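Phosphoglucomutase/phosphomannomutase family protein (Burkholderia thailandensis, PDB 3UW2) probably catalyses intramolecular phosphoryl transfer on sugar phosphates, as a metal-dependent member of the phosphohexose mutase family, and holds a zinc ion in this crystal. Local coordinates at residues R193-V198 and D256-F261; L197-G202 and C219-L224; R212-L217 and T367-L372; V272-G277 and A383-L388. All blocks are in the same frame, centred on the assembly; numbering follows the deposited sequence.

Contact 1: residues R193-V198 and D256-F261; sequences RPLKLV and DAEIGF
The NH1/NH2 edge of R193 faces the carboxylate of E258, one nitrogen to each oxygen, in a paired salt bridge. NH1 of R193 donates to OE2 of E258 at 2.8 Å, and NH2 to OE1 at 3.0 Å. Both oxygens accept through their syn lone pairs and the two planes are only 16° apart, so the pair of nearly straight bonds fixes the rotation of the carboxylate. R193 gets there by setting CG between its backbone N and carbonyl carbon (chi1 67°) and then running extended to NE; its NH2 also bonds V378 O. A water that accepts from the backbone N of K196 donates to OE2 of E258 as well. Further along, K196 stretches its chain past CA of A257 and brings NZ to OD1 of D256, 2.6 Å away, on the syn side.

Just ahead of the parallel pairing, N of E258 donates to O of K196 (2.8 Å). It takes the carbonyl that the regular pattern would give to N of I259, leaving that buried N without a partner. The pairing proper follows, N of V198 donating to O of I259 and N of F261 to O of V198. CG2 of V198 packs on CB of A257 at 3.6 Å, while CD1 of L197 lies obliquely against CE2 of F261 at 3.7 Å.

Strands 197-200 and 259-263 are the inner pair of a four-stranded mixed sheet, flanked by strands 221-224 and 270-273. V198 and A257 touch helix 246-254, and L197 and F261 touch helix 364-375.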
loop_
_atom_site.group_PDB
_atom_site.type_symbol
_atom_site.label_atom_id
_atom_site.label_comp_id
_atom_site.label_asym_id
_atom_site.label_seq_id
_atom_site.Cartn_x
_atom_site.Cartn_y
_atom_site.Cartn_z
ATOM N N ARG A 193 26.019 -9.194 -3.803
ATOM C CA ARG A 193 26.805 -8.397 -4.701
ATOM C C ARG A 193 26.093 -7.043 -4.818
ATOM O O ARG A 193 24.892 -6.959 -4.546
ATOM C CB ARG A 193 26.947 -9.061 -6.089
ATOM C CG ARG A 193 25.664 -9.181 -6.925
ATOM C CD ARG A 193 25.953 -9.869 -8.272
ATOM N NE ARG A 193 24.734 -10.016 -9.056
ATOM C CZ ARG A 193 24.223 -9.074 -9.857
ATOM N NH1 ARG A 193 24.845 -7.931 -10.021
ATOM N NH2 ARG A 193 23.088 -9.277 -10.514
ATOM N N PRO A 194 26.828 -5.975 -5.190
ATOM C CA PRO A 194 26.119 -4.725 -5.526
ATOM C C PRO A 194 25.329 -4.876 -6.809
ATOM O O PRO A 194 25.693 -5.665 -7.708
ATOM C CB PRO A 194 27.235 -3.689 -5.719
ATOM C CG PRO A 194 28.512 -4.443 -5.788
ATOM C CD PRO A 194 28.299 -5.813 -5.183
ATOM N N LEU A 195 24.237 -4.139 -6.887
ATOM C CA LEU A 195 23.407 -4.174 -8.049
ATOM C C LEU A 195 23.167 -2.697 -8.422
ATOM O O LEU A 195 22.854 -1.868 -7.552
ATOM C CB LEU A 195 22.112 -4.863 -7.625
ATOM C CG LEU A 195 21.329 -5.867 -8.470
ATOM C CD1 LEU A 195 20.643 -6.925 -7.615
ATOM C CD2 LEU A 195 20.266 -5.054 -9.200
ATOM N N LYS A 196 23.272 -2.363 -9.693
ATOM C CA LYS A 196 23.059 -0.993 -10.122
ATOM C C LYS A 196 21.599 -0.794 -10.456
ATOM O O LYS A 196 21.042 -1.561 -11.240
ATOM C CB LYS A 196 23.937 -0.644 -11.338
ATOM C CG LYS A 196 23.864 0.851 -11.662
ATOM C CD LYS A 196 25.071 1.273 -12.453
ATOM C CE LYS A 196 24.809 2.619 -13.128
ATOM N NZ LYS A 196 26.044 2.952 -13.870
ATOM N N LEU A 197 20.982 0.190 -9.813
ATOM C CA LEU A 197 19.512 0.421 -9.875
ATOM C C LEU A 197 19.144 1.791 -10.422
ATOM O O LEU A 197 19.845 2.756 -10.166
ATOM C CB LEU A 197 18.885 0.435 -8.479
ATOM C CG LEU A 197 19.210 -0.382 -7.292
ATOM C CD1 LEU A 197 17.982 -0.261 -6.398
ATOM C CD2 LEU A 197 19.357 -1.787 -7.819
ATOM N N VAL A 198 18.019 1.856 -11.119
ATOM C CA VAL A 198 17.369 3.111 -11.440
ATOM C C VAL A 198 16.339 3.296 -10.325
ATOM O O VAL A 198 15.551 2.369 -10.063
ATOM C CB VAL A 198 16.718 3.015 -12.834
ATOM C CG1 VAL A 198 15.844 4.250 -13.097
ATOM C CG2 VAL A 198 17.825 2.943 -13.886
ATOM N N ASP A 256 23.875 1.230 -17.845
ATOM C CA ASP A 256 24.118 -0.160 -17.477
ATOM C C ASP A 256 23.455 -0.611 -16.143
ATOM O O ASP A 256 23.901 -1.605 -15.522
ATOM C CB ASP A 256 25.621 -0.448 -17.441
ATOM C CG ASP A 256 26.349 0.414 -16.429
ATOM O OD1 ASP A 256 25.704 1.260 -15.749
ATOM O OD2 ASP A 256 27.592 0.255 -16.330
ATOM N N ALA A 257 22.445 0.130 -15.682
ATOM C CA ALA A 257 21.729 -0.287 -14.506
ATOM C C ALA A 257 21.040 -1.580 -14.865
ATOM O O ALA A 257 20.767 -1.833 -16.064
ATOM C CB ALA A 257 20.723 0.770 -14.063
ATOM N N GLU A 258 20.735 -2.383 -13.856
ATOM C CA GLU A 258 20.161 -3.749 -14.091
ATOM C C GLU A 258 18.655 -3.820 -13.846
ATOM O O GLU A 258 17.978 -4.561 -14.515
ATOM C CB GLU A 258 20.776 -4.769 -13.143
ATOM C CG GLU A 258 22.296 -4.856 -13.200
ATOM C CD GLU A 258 22.848 -6.046 -12.405
ATOM O OE1 GLU A 258 22.358 -7.171 -12.585
ATOM O OE2 GLU A 258 23.766 -5.861 -11.580
ATOM N N ILE A 259 18.162 -3.040 -12.877
ATOM C CA ILE A 259 16.797 -3.141 -12.375
ATOM C C ILE A 259 16.273 -1.738 -12.084
ATOM O O ILE A 259 17.049 -0.907 -11.624
ATOM C CB ILE A 259 16.818 -4.000 -11.065
ATOM C CG1 ILE A 259 16.982 -5.510 -11.442
ATOM C CG2 ILE A 259 15.594 -3.805 -10.193
ATOM C CD1 ILE A 259 15.863 -6.081 -12.309
ATOM N N GLY A 260 14.970 -1.492 -12.321
ATOM C CA GLY A 260 14.354 -0.189 -12.026
ATOM C C GLY A 260 13.349 -0.241 -10.892
ATOM O O GLY A 260 12.518 -1.160 -10.862
ATOM N N PHE A 261 13.467 0.669 -9.901
ATOM C CA PHE A 261 12.452 0.743 -8.803
ATOM C C PHE A 261 11.751 2.105 -8.900
ATOM O O PHE A 261 12.405 3.124 -9.026
ATOM C CB PHE A 261 13.100 0.736 -7.415
ATOM C CG PHE A 261 13.623 -0.604 -6.939
ATOM C CD1 PHE A 261 13.403 -1.784 -7.653
ATOM C CD2 PHE A 261 14.304 -0.668 -5.705
ATOM C CE1 PHE A 261 13.885 -3.009 -7.171
ATOM C CE2 PHE A 261 14.817 -1.876 -5.226
ATOM C CZ PHE A 261 14.579 -3.059 -5.949
HETATM O O HOH W 1 25.247 -3.886 -11.524
#

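Contact 2: residues L197-G202 and C219-L224; sequences LVVDAG and CELVEL
L197 to D200 run parallel to L221 to L224, the strand axes 4.6 Å apart at closest and inclined by 21°, with a ladder of five backbone bonds between them. It starts at N of L197, which donates to O of E220 (2.9 Å), and ends where N of A201 reaches O of L224 at 3.2 Å. Between these, O of L197 takes N of V222 at 2.6 Å, and O of V199 takes N of L224.

On one face, L197 and L221 run alongside each other in the same direction, CD2 of L221 coming 3.9 Å from CG of L197. The same CD2 makes a looser contact with CG2 of V199, the next side chain along that face.

Helix 206-216 links the two strands, making this the strand pair of a beta-alpha-beta crossover in the second alpha/beta/alpha domain. That helix covers L221, T211 and F214 being among its contacts.

The face bearing V198, V222, D200 and L224 turns toward helix 246-254. There the V198 and L224 side chains slant across each other, CG1 of V198 3.6 Å from CD1 of L224, and CB of D200 packs on CB of L224. With CG opposite its backbone N (chi1 -174°), D200 sends OD1 forward to accept N of G202 at 2.8 Å, an Asx turn. OD2 of D200 is held by H235 NE2.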
loop_
_atom_site.group_PDB
_atom_site.type_symbol
_atom_site.label_atom_id
_atom_site.label_comp_id
_atom_site.label_asym_id
_atom_site.label_seq_id
_atom_site.Cartn_x
_atom_site.Cartn_y
_atom_site.Cartn_z
ATOM N N LEU A 197 20.982 0.190 -9.813
ATOM C CA LEU A 197 19.512 0.421 -9.875
ATOM C C LEU A 197 19.144 1.791 -10.422
ATOM O O LEU A 197 19.845 2.756 -10.166
ATOM C CB LEU A 197 18.885 0.435 -8.479
ATOM C CG LEU A 197 19.210 -0.382 -7.292
ATOM C CD1 LEU A 197 17.982 -0.261 -6.398
ATOM C CD2 LEU A 197 19.357 -1.787 -7.819
ATOM N N VAL A 198 18.019 1.856 -11.119
ATOM C CA VAL A 198 17.369 3.111 -11.440
ATOM C C VAL A 198 16.339 3.296 -10.325
ATOM O O VAL A 198 15.551 2.369 -10.063
ATOM C CB VAL A 198 16.718 3.015 -12.834
ATOM C CG1 VAL A 198 15.844 4.250 -13.097
ATOM C CG2 VAL A 198 17.825 2.943 -13.886
ATOM N N VAL A 199 16.403 4.414 -9.595
ATOM C CA VAL A 199 15.370 4.716 -8.545
ATOM C C VAL A 199 14.633 6.009 -8.938
ATOM O O VAL A 199 15.256 7.064 -9.096
ATOM C CB VAL A 199 16.031 4.851 -7.181
ATOM C CG1 VAL A 199 15.014 5.289 -6.104
ATOM C CG2 VAL A 199 16.733 3.527 -6.782
ATOM N N ASP A 200 13.333 5.880 -9.168
ATOM C CA ASP A 200 12.402 6.975 -9.527
ATOM C C ASP A 200 11.400 7.221 -8.393
ATOM O O ASP A 200 10.550 6.338 -8.069
ATOM C CB ASP A 200 11.620 6.592 -10.793
ATOM C CG ASP A 200 10.727 7.765 -11.335
ATOM O OD1 ASP A 200 10.149 8.505 -10.531
ATOM O OD2 ASP A 200 10.539 7.923 -12.556
ATOM N N ALA A 201 11.507 8.391 -7.753
ATOM C CA ALA A 201 10.637 8.749 -6.631
ATOM C C ALA A 201 9.539 9.766 -7.083
ATOM O O ALA A 201 8.770 10.213 -6.256
ATOM C CB ALA A 201 11.470 9.353 -5.508
ATOM N N GLY A 202 9.527 10.204 -8.358
ATOM C CA GLY A 202 8.490 11.165 -8.802
ATOM C C GLY A 202 8.455 12.447 -7.963
ATOM O O GLY A 202 7.392 13.024 -7.811
ATOM N N CYS A 219 24.526 -0.371 -3.224
ATOM C CA CYS A 219 24.153 -0.241 -4.625
ATOM C C CYS A 219 24.518 1.116 -5.194
ATOM O O CYS A 219 24.409 2.166 -4.505
ATOM C CB CYS A 219 22.669 -0.471 -4.821
ATOM S SG CYS A 219 22.241 -2.161 -4.356
ATOM N N GLU A 220 24.897 1.078 -6.461
ATOM C CA GLU A 220 25.026 2.289 -7.283
ATOM C C GLU A 220 23.676 2.626 -7.885
ATOM O O GLU A 220 22.917 1.739 -8.279
ATOM C CB GLU A 220 26.076 2.115 -8.407
ATOM C CG GLU A 220 27.467 2.437 -7.930
ATOM C CD GLU A 220 28.509 2.210 -9.022
ATOM O OE1 GLU A 220 29.587 1.623 -8.696
ATOM O OE2 GLU A 220 28.240 2.604 -10.199
ATOM N N LEU A 221 23.359 3.908 -7.936
ATOM C CA LEU A 221 22.006 4.348 -8.279
ATOM C C LEU A 221 22.016 5.258 -9.481
ATOM O O LEU A 221 22.951 6.026 -9.632
ATOM C CB LEU A 221 21.403 5.080 -7.103
ATOM C CG LEU A 221 21.340 4.320 -5.785
ATOM C CD1 LEU A 221 20.570 5.201 -4.809
ATOM C CD2 LEU A 221 20.711 2.926 -5.858
ATOM N N VAL A 222 21.048 5.100 -10.372
ATOM C CA VAL A 222 20.797 6.126 -11.332
ATOM C C VAL A 222 19.472 6.743 -10.849
ATOM O O VAL A 222 18.439 6.112 -10.906
ATOM C CB VAL A 222 20.631 5.639 -12.790
ATOM C CG1 VAL A 222 20.587 6.885 -13.637
ATOM C CG2 VAL A 222 21.795 4.764 -13.238
ATOM N N GLU A 223 19.532 7.977 -10.341
ATOM C CA GLU A 223 18.378 8.594 -9.735
ATOM C C GLU A 223 17.463 9.366 -10.723
ATOM O O GLU A 223 17.933 10.158 -11.586
ATOM C CB GLU A 223 18.869 9.530 -8.622
ATOM C CG GLU A 223 19.681 8.764 -7.571
ATOM C CD GLU A 223 20.103 9.613 -6.391
ATOM O OE1 GLU A 223 19.379 10.554 -5.999
ATOM O OE2 GLU A 223 21.154 9.314 -5.805
ATOM N N LEU A 224 16.160 9.205 -10.526
ATOM C CA LEU A 224 15.181 9.961 -11.279
ATOM C C LEU A 224 14.245 10.665 -10.307
ATOM O O LEU A 224 13.581 9.995 -9.519
ATOM C CB LEU A 224 14.350 9.044 -12.211
ATOM C CG LEU A 224 15.044 8.550 -13.478
ATOM C CD1 LEU A 224 14.268 7.325 -14.007
ATOM C CD2 LEU A 224 15.173 9.662 -14.508
#

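Contact 3: residues R212-L217 and T367-L372; sequences RLFKAL and TGARLL
F214 carries most of this contact, reaching from helix 206-216 toward G368, A369 and L372 of helix 364-375. Its CB packs on CD2 of L221, in the strand that follows the helix. From there CG lies beside the backbone N and opposite the carbonyl carbon (chi1 -56°), which carries the ring across the gap. CD1 meets the CD1 methyl of L372 at 3.7 Å, the two side chains crossing at about a right angle. One atom further, CE1 comes 3.7 Å from the backbone N of A369 and 3.9 Å from C of G368. At the tip, CZ settles 4.1 Å from CA of G368, where the glycine leaves the helix backbone bare. The far flank of the ring, at CE2, packs on F261 in an edge-to-face pair.

Next to the phenyl ring L217 adds a second apolar point, its CD1 lying 3.8 Å from CB of A369. CD2 of L213 grazes the same methyl from one turn earlier.

The short helical segments run roughly parallel, 24° apart, with axes 10.8 Å from each other, a spacing filled by F214, L217 and L372. One helix belongs to the second alpha/beta/alpha domain and the other to the third, so the seam joins two domains. Strands 197-200 and 259-263 supply its floor through L197 and F261, while helix 178-186 touches L217.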
loop_
_atom_site.group_PDB
_atom_site.type_symbol
_atom_site.label_atom_id
_atom_site.label_comp_id
_atom_site.label_asym_id
_atom_site.label_seq_id
_atom_site.Cartn_x
_atom_site.Cartn_y
_atom_site.Cartn_z
ATOM N N ARG A 212 19.413 6.941 0.122
ATOM C CA ARG A 212 20.263 6.691 1.289
ATOM C C ARG A 212 20.319 5.191 1.621
ATOM O O ARG A 212 21.422 4.648 1.807
ATOM C CB ARG A 212 19.738 7.422 2.511
ATOM C CG ARG A 212 20.581 7.202 3.762
ATOM C CD ARG A 212 20.080 8.057 4.940
ATOM N NE ARG A 212 20.890 7.605 6.076
ATOM C CZ ARG A 212 20.756 7.967 7.344
ATOM N NH1 ARG A 212 19.857 8.846 7.698
ATOM N NH2 ARG A 212 21.605 7.457 8.238
ATOM N N LEU A 213 19.153 4.553 1.701
ATOM C CA LEU A 213 19.057 3.108 2.052
ATOM C C LEU A 213 19.784 2.223 1.050
ATOM O O LEU A 213 20.613 1.405 1.458
ATOM C CB LEU A 213 17.585 2.651 2.196
ATOM C CG LEU A 213 17.319 1.169 2.381
ATOM C CD1 LEU A 213 17.962 0.758 3.722
ATOM C CD2 LEU A 213 15.803 0.830 2.356
ATOM N N PHE A 214 19.473 2.369 -0.253
ATOM C CA PHE A 214 20.059 1.482 -1.236
ATOM C C PHE A 214 21.569 1.748 -1.413
ATOM O O PHE A 214 22.348 0.815 -1.668
ATOM C CB PHE A 214 19.270 1.498 -2.556
ATOM C CG PHE A 214 17.798 1.156 -2.388
ATOM C CD1 PHE A 214 17.376 0.122 -1.520
ATOM C CD2 PHE A 214 16.836 1.851 -3.112
ATOM C CE1 PHE A 214 16.012 -0.209 -1.356
ATOM C CE2 PHE A 214 15.474 1.582 -2.952
ATOM C CZ PHE A 214 15.044 0.532 -2.090
ATOM N N LYS A 215 22.013 3.003 -1.204
ATOM C CA LYS A 215 23.479 3.237 -1.139
ATOM C C LYS A 215 24.120 2.538 0.045
ATOM O O LYS A 215 25.234 1.991 -0.085
ATOM C CB LYS A 215 23.880 4.734 -1.186
ATOM C CG LYS A 215 23.686 5.316 -2.564
ATOM C CD LYS A 215 23.994 6.812 -2.648
ATOM C CE LYS A 215 24.440 7.063 -4.093
ATOM N NZ LYS A 215 24.756 8.473 -4.496
ATOM N N ALA A 216 23.442 2.606 1.194
ATOM C CA ALA A 216 23.876 1.922 2.403
ATOM C C ALA A 216 23.947 0.386 2.193
ATOM O O ALA A 216 24.759 -0.291 2.820
ATOM C CB ALA A 216 22.922 2.217 3.554
ATOM N N LEU A 217 23.088 -0.165 1.346
ATOM C CA LEU A 217 23.175 -1.600 1.019
ATOM C C LEU A 217 24.313 -1.891 0.004
ATOM O O LEU A 217 24.625 -3.054 -0.271
ATOM C CB LEU A 217 21.842 -2.112 0.481
ATOM C CG LEU A 217 20.749 -2.119 1.556
ATOM C CD1 LEU A 217 19.442 -2.528 0.922
ATOM C CD2 LEU A 217 21.125 -3.049 2.703
ATOM N N THR A 367 10.472 -3.377 1.081
ATOM C CA THR A 367 10.226 -4.411 0.034
ATOM C C THR A 367 11.375 -4.323 -0.993
ATOM O O THR A 367 11.874 -5.353 -1.451
ATOM C CB THR A 367 8.855 -4.135 -0.642
ATOM O OG1 THR A 367 7.838 -4.261 0.361
ATOM C CG2 THR A 367 8.560 -5.079 -1.853
ATOM N N GLY A 368 11.771 -3.100 -1.378
ATOM C CA GLY A 368 12.877 -2.934 -2.312
ATOM C C GLY A 368 14.135 -3.648 -1.802
ATOM O O GLY A 368 14.809 -4.330 -2.543
ATOM N N ALA A 369 14.447 -3.473 -0.526
ATOM C CA ALA A 369 15.611 -4.084 0.046
ATOM C C ALA A 369 15.473 -5.613 0.035
ATOM O O ALA A 369 16.448 -6.324 -0.270
ATOM C CB ALA A 369 15.814 -3.550 1.468
ATOM N N ARG A 370 14.269 -6.128 0.327
ATOM C CA ARG A 370 14.091 -7.553 0.399
ATOM C C ARG A 370 14.215 -8.103 -1.019
ATOM O O ARG A 370 14.692 -9.210 -1.198
ATOM C CB ARG A 370 12.724 -7.926 1.001
ATOM C CG ARG A 370 12.642 -7.708 2.537
ATOM C CD ARG A 370 13.516 -8.705 3.296
ATOM N NE ARG A 370 12.930 -10.085 3.236
ATOM C CZ ARG A 370 12.185 -10.642 4.192
ATOM N NH1 ARG A 370 11.966 -10.013 5.385
ATOM N NH2 ARG A 370 11.732 -11.876 4.006
ATOM N N LEU A 371 13.762 -7.330 -2.013
ATOM C CA LEU A 371 13.822 -7.794 -3.438
ATOM C C LEU A 371 15.324 -7.829 -3.850
ATOM O O LEU A 371 15.805 -8.822 -4.390
ATOM C CB LEU A 371 13.000 -6.832 -4.286
ATOM C CG LEU A 371 13.011 -7.111 -5.797
ATOM C CD1 LEU A 371 12.652 -8.564 -6.048
ATOM C CD2 LEU A 371 12.060 -6.171 -6.503
ATOM N N LEU A 372 16.092 -6.778 -3.514
ATOM C CA LEU A 372 17.542 -6.779 -3.821
ATOM C C LEU A 372 18.289 -7.970 -3.142
ATOM O O LEU A 372 19.224 -8.524 -3.694
ATOM C CB LEU A 372 18.179 -5.456 -3.404
ATOM C CG LEU A 372 17.786 -4.129 -4.071
ATOM C CD1 LEU A 372 18.394 -2.963 -3.338
ATOM C CD2 LEU A 372 18.318 -4.193 -5.489
#

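Contact 4: residues V272-G277 and A383-L388; sequences VVTKDG and ALLNGL
The polar part of this contact is a bond from N386 to D276. ND2 of N386 donates to OD1 of D276 at 3.0 Å, with OD1 nearly in the amide plane and using its syn lone pair. The carboxylate and amide planes stand 73° apart, so the groups meet steeply twisted. OD1 is gripped a second time, by OG1 of T274 at 2.6 Å, which comes to the anti side and 34° out of the carboxylate plane. D276 offers that oxygen because its CG stands between the backbone N and the carbonyl carbon (chi1 61°). OG1 of T274 in turn accepts from Q278 N. The CG2 methyl of T274 is in plain van der Waals contact with OD1 of N386, at 3.8 Å.

The apolar part centres on L385. Its CD1 touches CG1 of V272 and CG2 of T274, each at 4.0 Å, the valine and leucine side chains crossing at about a right angle. I280 touches T274, L385 and N386.

A backbone bond closes the turn: N of G277 donates to O of T274 (2.9 Å). The result is a type I beta turn, T274 to G277, following the outer strand 270-273 and resting on helix 381-386 at the border of the second and third alpha/beta/alpha domains.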
loop_
_atom_site.group_PDB
_atom_site.type_symbol
_atom_site.label_atom_id
_atom_site.label_comp_id
_atom_site.label_asym_id
_atom_site.label_seq_id
_atom_site.Cartn_x
_atom_site.Cartn_y
_atom_site.Cartn_z
ATOM N N VAL A 272 8.353 -2.219 -9.993
ATOM C CA VAL A 272 9.581 -2.948 -10.364
ATOM C C VAL A 272 9.527 -3.162 -11.851
ATOM O O VAL A 272 8.546 -3.703 -12.385
ATOM C CB VAL A 272 9.671 -4.363 -9.666
ATOM C CG1 VAL A 272 10.886 -5.163 -10.174
ATOM C CG2 VAL A 272 9.696 -4.232 -8.143
ATOM N N VAL A 273 10.595 -2.726 -12.516
ATOM C CA VAL A 273 10.762 -2.830 -13.974
ATOM C C VAL A 273 12.072 -3.593 -14.277
ATOM O O VAL A 273 13.129 -3.304 -13.697
ATOM C CB VAL A 273 10.853 -1.397 -14.646
ATOM C CG1 VAL A 273 10.980 -1.468 -16.176
ATOM C CG2 VAL A 273 9.630 -0.552 -14.308
ATOM N N THR A 274 12.006 -4.537 -15.202
ATOM C CA THR A 274 13.199 -5.213 -15.660
ATOM C C THR A 274 14.029 -4.381 -16.668
ATOM O O THR A 274 13.582 -3.352 -17.178
ATOM C CB THR A 274 12.877 -6.582 -16.315
ATOM O OG1 THR A 274 12.134 -6.352 -17.514
ATOM C CG2 THR A 274 12.046 -7.452 -15.325
ATOM N N LYS A 275 15.234 -4.876 -16.938
ATOM C CA LYS A 275 16.193 -4.288 -17.829
ATOM C C LYS A 275 15.551 -4.108 -19.217
ATOM O O LYS A 275 15.691 -3.035 -19.860
ATOM C CB LYS A 275 17.402 -5.261 -17.942
ATOM C CG LYS A 275 18.548 -4.826 -18.890
ATOM C CD LYS A 275 19.310 -3.595 -18.343
ATOM C CE LYS A 275 20.407 -3.144 -19.346
ATOM N NZ LYS A 275 20.860 -1.785 -18.884
ATOM N N ASP A 276 14.880 -5.170 -19.673
ATOM C CA ASP A 276 14.161 -5.134 -20.928
ATOM C C ASP A 276 12.758 -4.489 -20.859
ATOM O O ASP A 276 11.951 -4.675 -21.794
ATOM C CB ASP A 276 14.127 -6.530 -21.581
ATOM C CG ASP A 276 13.422 -7.601 -20.698
ATOM O OD1 ASP A 276 13.353 -7.499 -19.464
ATOM O OD2 ASP A 276 12.953 -8.588 -21.286
ATOM N N GLY A 277 12.471 -3.709 -19.801
ATOM C CA GLY A 277 11.270 -2.883 -19.836
ATOM C C GLY A 277 9.945 -3.529 -19.403
ATOM O O GLY A 277 8.848 -3.000 -19.687
ATOM N N ALA A 383 16.067 -11.974 -15.875
ATOM C CA ALA A 383 15.675 -13.354 -16.291
ATOM C C ALA A 383 14.901 -14.032 -15.133
ATOM O O ALA A 383 13.847 -14.641 -15.352
ATOM C CB ALA A 383 16.887 -14.184 -16.751
ATOM N N LEU A 384 15.400 -13.880 -13.900
ATOM C CA LEU A 384 14.713 -14.387 -12.691
ATOM C C LEU A 384 13.307 -13.815 -12.575
ATOM O O LEU A 384 12.350 -14.551 -12.393
ATOM C CB LEU A 384 15.519 -14.096 -11.425
ATOM C CG LEU A 384 15.025 -14.686 -10.079
ATOM C CD1 LEU A 384 15.037 -16.216 -10.065
ATOM C CD2 LEU A 384 15.808 -14.167 -8.894
ATOM N N LEU A 385 13.151 -12.507 -12.748
ATOM C CA LEU A 385 11.809 -11.911 -12.647
ATOM C C LEU A 385 10.916 -12.301 -13.821
ATOM O O LEU A 385 9.776 -12.709 -13.618
ATOM C CB LEU A 385 11.892 -10.374 -12.603
ATOM C CG LEU A 385 12.511 -9.814 -11.291
ATOM C CD1 LEU A 385 12.921 -8.375 -11.536
ATOM C CD2 LEU A 385 11.531 -9.874 -10.134
ATOM N N ASN A 386 11.429 -12.192 -15.040
ATOM C CA ASN A 386 10.620 -12.547 -16.217
ATOM C C ASN A 386 10.158 -13.994 -16.221
ATOM O O ASN A 386 9.146 -14.314 -16.833
ATOM C CB ASN A 386 11.300 -12.185 -17.558
ATOM C CG ASN A 386 11.340 -10.653 -17.785
ATOM O OD1 ASN A 386 10.334 -9.955 -17.559
ATOM N ND2 ASN A 386 12.502 -10.129 -18.207
ATOM N N GLY A 387 10.920 -14.868 -15.588
ATOM C CA GLY A 387 10.589 -16.269 -15.648
ATOM C C GLY A 387 9.577 -16.682 -14.572
ATOM O O GLY A 387 9.151 -17.815 -14.585
ATOM N N LEU A 388 9.205 -15.772 -13.657
ATOM C CA LEU A 388 8.068 -16.015 -12.743
ATOM C C LEU A 388 6.842 -16.397 -13.553
ATOM O O LEU A 388 6.754 -16.021 -14.692
ATOM C CB LEU A 388 7.822 -14.788 -11.860
ATOM C CG LEU A 388 8.900 -14.621 -10.744
ATOM C CD1 LEU A 388 8.901 -13.196 -10.261
ATOM C CD2 LEU A 388 8.571 -15.536 -9.601
#

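Overall arrangement
Contacts 1 and 2, with centres 8 Å apart, share L197 and V198 and so build the sheet on both sides of strand 197-200. Contact 4 adds its fourth strand, where N of G260 bonds O of V273 at 2.9 Å; its centre lies about 17 Å from that of contact 2. Contacts 3 and 4 are both domain II to domain III seams, joined where CD2 of L371 meets CG2 of V272 at 3.5 Å. Contact 2 points toward the metal: the side chain of A201 is about 12 Å from the zinc ion, which D264, D266 and D268 bind just beyond strand 259-263, the strand of contact 1. Contact 4 lies away from that site.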